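Local coordinates for protein MdcE (PDB 5VIP) that probably serves as the gamma subunit of a biotin-independent malonate decarboxylase, a carboxyltransferase-type enzyme, at residues A163-H175 against A250-G262. Sequence-based numbering, arbitrary orientation.
Sequences AHGYQANRLIALH and ALADILGGPRDLG
A250 sets its CB 3.8 Å from CD1 of I172, where the last turn of helix 237-254 packs on strand 170-174 of the mainly parallel beta sheet, consistent with the crotonase fold of carboxyltransferase subunits; the axes of strand 170-174 and helix 250-254 run nearly antiparallel, at 163°. One turn on, D253 makes a side-on salt bridge with R170. D253 OD2 lies in the guanidinium plane and accepts from both NE and NH2 of R170, each at 2.8 Å, while the carboxylate plane is turned 76° against it. The bend at chi2 (-76°) carries the R170 chain back past I254, whose CG1 sits over the centre of the guanidinium face; W224 adds a cation-pi contact. I254 also meets N169, its CD1 3.7 Å from the asparagine CB. Beyond the type II turn I254-G257 the loop curls back around a water, which donates to P258 O and D260 O and accepts from N169 ND2 and R170 NH1, so it ties both sides together. N169 OD1 accepts a hydrogen bond from L148 N. L261 then lays CD2 against Q167 O, while Q167 OE1 is hydrogen-bonded to R142 NH2. Finally, G262 N donates a hydrogen bond to A168 O at 3.3 Å, in the carbonyl plane and on a lone pair.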
ATOM      1  N   ALA A 163      -3.668   2.698  -2.878  1.00 11.57           N
ATOM      2  CA  ALA A 163      -4.246   1.853  -3.923  1.00 13.80           C
ATOM      3  C   ALA A 163      -4.325   2.566  -5.267  1.00 16.25           C
ATOM      4  O   ALA A 163      -4.239   1.938  -6.317  1.00 14.45           O
ATOM      5  CB  ALA A 163      -5.639   1.376  -3.513  1.00 14.40           C
ATOM      6  N   HIS A 164      -4.507   3.882  -5.224  1.00 14.29           N
ATOM      7  CA  HIS A 164      -4.757   4.647  -6.437  1.00 16.60           C
ATOM      8  C   HIS A 164      -3.884   5.889  -6.466  1.00 15.43           C
ATOM      9  O   HIS A 164      -4.273   6.946  -5.967  1.00 18.51           O
ATOM     10  CB  HIS A 164      -6.235   5.026  -6.520  1.00 16.41           C
ATOM     11  CG  HIS A 164      -6.587   5.817  -7.739  1.00 17.39           C
ATOM     12  ND1 HIS A 164      -6.373   5.349  -9.019  1.00 17.29           N
ATOM     13  CD2 HIS A 164      -7.160   7.039  -7.874  1.00 18.46           C
ATOM     14  CE1 HIS A 164      -6.786   6.254  -9.891  1.00 17.82           C
ATOM     15  NE2 HIS A 164      -7.274   7.285  -9.223  1.00 16.91           N
ATOM     16  N   GLY A 165      -2.681   5.733  -7.001  1.00 15.50           N
ATOM     17  CA  GLY A 165      -1.776   6.842  -7.156  1.00 16.11           C
ATOM     18  C   GLY A 165      -0.381   6.645  -6.599  1.00 15.72           C
ATOM     19  O   GLY A 165       0.570   7.087  -7.214  1.00 16.37           O
ATOM     20  N   TYR A 166      -0.231   5.997  -5.445  1.00 14.00           N
ATOM     21  CA  TYR A 166       1.051   6.107  -4.758  1.00 15.17           C
ATOM     22  C   TYR A 166       2.124   5.169  -5.350  1.00 15.79           C
ATOM     23  O   TYR A 166       3.286   5.231  -4.950  1.00 18.75           O
ATOM     24  CB  TYR A 166       0.930   5.801  -3.265  1.00 13.80           C
ATOM     25  CG  TYR A 166       1.610   6.828  -2.376  1.00 15.60           C
ATOM     26  CD1 TYR A 166       1.103   7.124  -1.115  1.00 15.99           C
ATOM     27  CD2 TYR A 166       2.685   7.587  -2.845  1.00 15.88           C
ATOM     28  CE1 TYR A 166       1.714   8.078  -0.305  1.00 17.48           C
ATOM     29  CE2 TYR A 166       3.280   8.554  -2.046  1.00 20.62           C
ATOM     30  CZ  TYR A 166       2.796   8.783  -0.777  1.00 17.70           C
ATOM     31  OH  TYR A 166       3.380   9.755   0.024  1.00 21.54           O
ATOM     32  N   GLN A 167       1.767   4.316  -6.304  1.00 14.35           N
ATOM     33  CA  GLN A 167       2.786   3.515  -6.981  1.00 14.62           C
ATOM     34  C   GLN A 167       3.382   4.214  -8.210  1.00 15.27           C
ATOM     35  O   GLN A 167       4.140   3.609  -8.956  1.00 16.40           O
ATOM     36  CB  GLN A 167       2.210   2.159  -7.396  1.00 17.18           C
ATOM     37  CG  GLN A 167       2.058   1.179  -6.245  1.00 14.42           C
ATOM     38  CD  GLN A 167       3.382   0.924  -5.519  1.00 12.48           C
ATOM     39  OE1 GLN A 167       4.376   0.560  -6.137  1.00 13.48           O
ATOM     40  NE2 GLN A 167       3.390   1.123  -4.203  1.00 12.02           N
ATOM     41  N   ALA A 168       3.045   5.482  -8.417  1.00 15.53           N
ATOM     42  CA  ALA A 168       3.444   6.186  -9.645  1.00 18.29           C
ATOM     43  C   ALA A 168       4.961   6.383  -9.781  1.00 20.04           C
ATOM     44  O   ALA A 168       5.669   6.566  -8.786  1.00 18.22           O
ATOM     45  CB  ALA A 168       2.738   7.553  -9.713  1.00 17.06           C
ATOM     46  N   ASN A 169       5.451   6.334 -11.018  1.00 17.30           N
ATOM     47  CA  ASN A 169       6.804   6.805 -11.341  1.00 20.80           C
ATOM     48  C   ASN A 169       6.996   8.285 -10.990  1.00 20.36           C
ATOM     49  O   ASN A 169       8.068   8.697 -10.568  1.00 21.14           O
ATOM     50  CB  ASN A 169       7.116   6.634 -12.828  1.00 19.18           C
ATOM     51  CG  ASN A 169       7.068   5.196 -13.286  1.00 20.03           C
ATOM     52  OD1 ASN A 169       6.027   4.709 -13.721  1.00 21.15           O
ATOM     53  ND2 ASN A 169       8.206   4.520 -13.228  1.00 20.67           N
ATOM     54  N   ARG A 170       5.961   9.085 -11.213  1.00 20.11           N
ATOM     55  CA  ARG A 170       6.029  10.527 -10.958  1.00 20.57           C
ATOM     56  C   ARG A 170       4.718  11.022 -10.383  1.00 19.45           C
ATOM     57  O   ARG A 170       3.647  10.637 -10.851  1.00 18.96           O
ATOM     58  CB  ARG A 170       6.347  11.309 -12.234  1.00 21.86           C
ATOM     59  CG  ARG A 170       7.614  10.892 -12.952  1.00 21.57           C
ATOM     60  CD  ARG A 170       8.873  11.402 -12.272  1.00 23.71           C
ATOM     61  NE  ARG A 170      10.013  11.122 -13.133  1.00 25.55           N
ATOM     62  CZ  ARG A 170      10.584   9.924 -13.249  1.00 26.42           C
ATOM     63  NH1 ARG A 170      10.136   8.893 -12.539  1.00 22.71           N
ATOM     64  NH2 ARG A 170      11.600   9.753 -14.078  1.00 28.61           N
ATOM     65  N   LEU A 171       4.812  11.859  -9.350  1.00 19.54           N
ATOM     66  CA  LEU A 171       3.641  12.460  -8.733  1.00 15.92           C
ATOM     67  C   LEU A 171       3.588  13.952  -9.039  1.00 19.64           C
ATOM     68  O   LEU A 171       4.555  14.682  -8.793  1.00 19.36           O
ATOM     69  CB  LEU A 171       3.646  12.247  -7.219  1.00 18.01           C
ATOM     70  CG  LEU A 171       3.418  10.822  -6.698  1.00 18.23           C
ATOM     71  CD1 LEU A 171       3.562  10.817  -5.192  1.00 18.62           C
ATOM     72  CD2 LEU A 171       2.042  10.304  -7.104  1.00 15.44           C
ATOM     73  N   ILE A 172       2.459  14.391  -9.581  1.00 18.48           N
ATOM     74  CA  ILE A 172       2.214  15.810  -9.845  1.00 23.65           C
ATOM     75  C   ILE A 172       0.986  16.249  -9.074  1.00 21.02           C
ATOM     76  O   ILE A 172      -0.049  15.588  -9.136  1.00 22.74           O
ATOM     77  CB  ILE A 172       1.999  16.080 -11.351  1.00 25.09           C
ATOM     78  CG1 ILE A 172       3.266  15.731 -12.134  1.00 27.39           C
ATOM     79  CG2 ILE A 172       1.545  17.538 -11.599  1.00 24.58           C
ATOM     80  CD1 ILE A 172       3.019  15.510 -13.630  1.00 26.16           C
ATOM     81  N   ALA A 173       1.090  17.350  -8.333  1.00 19.38           N
ATOM     82  CA  ALA A 173      -0.049  17.831  -7.571  1.00 21.51           C
ATOM     83  C   ALA A 173      -0.463  19.225  -8.040  1.00 22.29           C
ATOM     84  O   ALA A 173       0.387  20.042  -8.377  1.00 23.36           O
ATOM     85  CB  ALA A 173       0.280  17.860  -6.077  1.00 19.56           C
ATOM     86  N   LEU A 174      -1.762  19.489  -8.050  1.00 19.42           N
ATOM     87  CA  LEU A 174      -2.241  20.856  -8.213  1.00 22.44           C
ATOM     88  C   LEU A 174      -1.954  21.640  -6.929  1.00 27.65           C
ATOM     89  O   LEU A 174      -2.120  21.124  -5.815  1.00 21.55           O
ATOM     90  CB  LEU A 174      -3.731  20.875  -8.554  1.00 21.26           C
ATOM     91  CG  LEU A 174      -4.085  20.048  -9.794  1.00 20.56           C
ATOM     92  CD1 LEU A 174      -5.544  20.177 -10.150  1.00 21.31           C
ATOM     93  CD2 LEU A 174      -3.189  20.419 -10.963  1.00 22.43           C
ATOM     94  N   HIS A 175      -1.486  22.874  -7.087  1.00 27.91           N
ATOM     95  CA  HIS A 175      -1.120  23.692  -5.943  1.00 21.05           C
ATOM     96  C   HIS A 175      -2.362  24.441  -5.486  1.00 27.59           C
ATOM     97  O   HIS A 175      -2.600  25.584  -5.890  1.00 26.15           O
ATOM     98  CB  HIS A 175       0.021  24.654  -6.301  1.00 23.52           C
ATOM     99  CG  HIS A 175       0.578  25.402  -5.128  1.00 28.98           C
ATOM    100  ND1 HIS A 175       0.184  26.682  -4.802  1.00 28.05           N
ATOM    101  CD2 HIS A 175       1.506  25.050  -4.205  1.00 30.89           C
ATOM    102  CE1 HIS A 175       0.840  27.085  -3.728  1.00 28.16           C
ATOM    103  NE2 HIS A 175       1.649  26.114  -3.346  1.00 30.77           N
ATOM    104  N   ALA A 250       6.345  14.742 -17.866  1.00 26.76           N
ATOM    105  CA  ALA A 250       6.539  13.645 -16.923  1.00 24.83           C
ATOM    106  C   ALA A 250       6.748  12.342 -17.688  1.00 25.21           C
ATOM    107  O   ALA A 250       7.654  11.576 -17.392  1.00 25.46           O
ATOM    108  CB  ALA A 250       5.352  13.542 -15.970  1.00 26.06           C
ATOM    109  N   LEU A 251       5.917  12.131 -18.703  1.00 25.50           N
ATOM    110  CA  LEU A 251       5.989  10.955 -19.555  1.00 25.99           C
ATOM    111  C   LEU A 251       7.348  10.859 -20.245  1.00 28.68           C
ATOM    112  O   LEU A 251       7.997   9.805 -20.239  1.00 26.07           O
ATOM    113  CB  LEU A 251       4.854  10.998 -20.582  1.00 24.49           C
ATOM    114  CG  LEU A 251       4.753   9.869 -21.596  1.00 28.08           C
ATOM    115  CD1 LEU A 251       4.711   8.540 -20.867  1.00 30.81           C
ATOM    116  CD2 LEU A 251       3.507  10.049 -22.456  1.00 31.45           C
ATOM    117  N   ALA A 252       7.781  11.975 -20.827  1.00 30.05           N
ATOM    118  CA  ALA A 252       9.094  12.060 -21.454  1.00 30.13           C
ATOM    119  C   ALA A 252      10.204  11.774 -20.454  1.00 25.71           C
ATOM    120  O   ALA A 252      11.174  11.085 -20.774  1.00 32.11           O
ATOM    121  CB  ALA A 252       9.292  13.447 -22.092  1.00 30.81           C
ATOM    122  N   ASP A 253      10.057  12.299 -19.240  1.00 28.21           N
ATOM    123  CA  ASP A 253      11.065  12.132 -18.191  1.00 29.06           C
ATOM    124  C   ASP A 253      11.185  10.678 -17.708  1.00 30.44           C
ATOM    125  O   ASP A 253      12.267  10.228 -17.328  1.00 28.90           O
ATOM    126  CB  ASP A 253      10.747  13.058 -17.006  1.00 27.08           C
ATOM    127  CG  ASP A 253      11.850  13.071 -15.971  1.00 36.17           C
ATOM    128  OD1 ASP A 253      12.888  13.723 -16.212  1.00 40.31           O
ATOM    129  OD2 ASP A 253      11.686  12.425 -14.917  1.00 30.36           O
ATOM    130  N   ILE A 254      10.073   9.949 -17.731  1.00 25.86           N
ATOM    131  CA  ILE A 254      10.048   8.553 -17.287  1.00 26.33           C
ATOM    132  C   ILE A 254      10.640   7.603 -18.321  1.00 27.73           C
ATOM    133  O   ILE A 254      11.471   6.752 -17.995  1.00 28.74           O
ATOM    134  CB  ILE A 254       8.604   8.093 -16.978  1.00 23.28           C
ATOM    135  CG1 ILE A 254       8.051   8.848 -15.779  1.00 19.94           C
ATOM    136  CG2 ILE A 254       8.540   6.576 -16.751  1.00 24.37           C
ATOM    137  CD1 ILE A 254       6.519   8.876 -15.729  1.00 20.58           C
ATOM    138  N   LEU A 255      10.205   7.754 -19.570  1.00 28.19           N
ATOM    139  CA  LEU A 255      10.508   6.787 -20.627  1.00 34.76           C
ATOM    140  C   LEU A 255      12.002   6.476 -20.770  1.00 35.35           C
ATOM    141  O   LEU A 255      12.837   7.379 -20.842  1.00 32.68           O
ATOM    142  CB  LEU A 255       9.948   7.282 -21.959  1.00 31.10           C
ATOM    143  CG  LEU A 255       8.432   7.165 -22.106  1.00 28.54           C
ATOM    144  CD1 LEU A 255       7.939   7.971 -23.309  1.00 33.55           C
ATOM    145  CD2 LEU A 255       8.029   5.704 -22.228  1.00 32.75           C
ATOM    146  N   GLY A 256      12.315   5.182 -20.778  1.00 36.67           N
ATOM    147  CA  GLY A 256      13.673   4.698 -20.951  1.00 41.90           C
ATOM    148  C   GLY A 256      14.493   4.706 -19.677  1.00 42.42           C
ATOM    149  O   GLY A 256      15.577   4.122 -19.626  1.00 44.85           O
ATOM    150  N   GLY A 257      13.973   5.367 -18.646  1.00 40.52           N
ATOM    151  CA  GLY A 257      14.686   5.525 -17.392  1.00 37.45           C
ATOM    152  C   GLY A 257      14.400   4.422 -16.392  1.00 35.04           C
ATOM    153  O   GLY A 257      13.690   3.460 -16.695  1.00 35.72           O
ATOM    154  N   PRO A 258      14.967   4.544 -15.188  1.00 35.34           N
ATOM    155  CA  PRO A 258      14.723   3.555 -14.136  1.00 30.85           C
ATOM    156  C   PRO A 258      13.237   3.531 -13.763  1.00 31.15           C
ATOM    157  O   PRO A 258      12.545   4.542 -13.904  1.00 30.00           O
ATOM    158  CB  PRO A 258      15.591   4.050 -12.970  1.00 33.15           C
ATOM    159  CG  PRO A 258      16.579   5.002 -13.591  1.00 38.60           C
ATOM    160  CD  PRO A 258      15.853   5.629 -14.735  1.00 37.07           C
ATOM    161  N   ARG A 259      12.755   2.388 -13.297  1.00 26.27           N
ATOM    162  CA  ARG A 259      11.324   2.193 -13.087  1.00 27.23           C
ATOM    163  C   ARG A 259      10.918   2.261 -11.614  1.00 30.25           C
ATOM    164  O   ARG A 259       9.885   1.722 -11.232  1.00 28.00           O
ATOM    165  CB  ARG A 259      10.891   0.857 -13.700  1.00 23.76           C
ATOM    166  CG  ARG A 259      10.971   0.879 -15.235  1.00 29.25           C
ATOM    167  CD  ARG A 259      10.739  -0.474 -15.881  1.00 28.80           C
ATOM    168  NE  ARG A 259      11.053  -0.424 -17.313  1.00 29.50           N
ATOM    169  CZ  ARG A 259      10.989  -1.464 -18.139  1.00 31.75           C
ATOM    170  NH1 ARG A 259      10.607  -2.651 -17.688  1.00 29.53           N
ATOM    171  NH2 ARG A 259      11.310  -1.316 -19.422  1.00 31.51           N
ATOM    172  N   ASP A 260      11.721   2.946 -10.803  1.00 30.30           N
ATOM    173  CA  ASP A 260      11.438   3.092  -9.371  1.00 32.58           C
ATOM    174  C   ASP A 260      10.334   4.102  -9.071  1.00 30.21           C
ATOM    175  O   ASP A 260       9.980   4.926  -9.915  1.00 29.71           O
ATOM    176  CB  ASP A 260      12.702   3.509  -8.617  1.00 38.60           C
ATOM    177  CG  ASP A 260      13.863   2.572  -8.861  1.00 44.00           C
ATOM    178  OD1 ASP A 260      14.580   2.769  -9.866  1.00 43.93           O
ATOM    179  OD2 ASP A 260      14.059   1.641  -8.046  1.00 52.10           O
ATOM    180  N   LEU A 261       9.795   4.022  -7.858  1.00 29.46           N
ATOM    181  CA  LEU A 261       8.868   5.021  -7.350  1.00 30.00           C
ATOM    182  C   LEU A 261       9.470   6.417  -7.441  1.00 29.38           C
ATOM    183  O   LEU A 261      10.666   6.588  -7.225  1.00 32.38           O
ATOM    184  CB  LEU A 261       8.503   4.727  -5.896  1.00 28.12           C
ATOM    185  CG  LEU A 261       7.703   3.454  -5.661  1.00 25.83           C
ATOM    186  CD1 LEU A 261       7.285   3.402  -4.220  1.00 22.59           C
ATOM    187  CD2 LEU A 261       6.500   3.458  -6.562  1.00 25.26           C
ATOM    188  N   GLY A 262       8.635   7.404  -7.752  1.00 27.00           N
ATOM    189  CA  GLY A 262       9.076   8.784  -7.865  1.00 28.91           C
ATOM    190  C   GLY A 262       9.851   9.337  -6.691  1.00 38.06           C
ATOM    191  O   GLY A 262      10.835  10.059  -6.888  1.00 39.81           O
TER
HETATM  192  O   HOH W   1      10.606   5.933 -12.407  1.00 25.45           O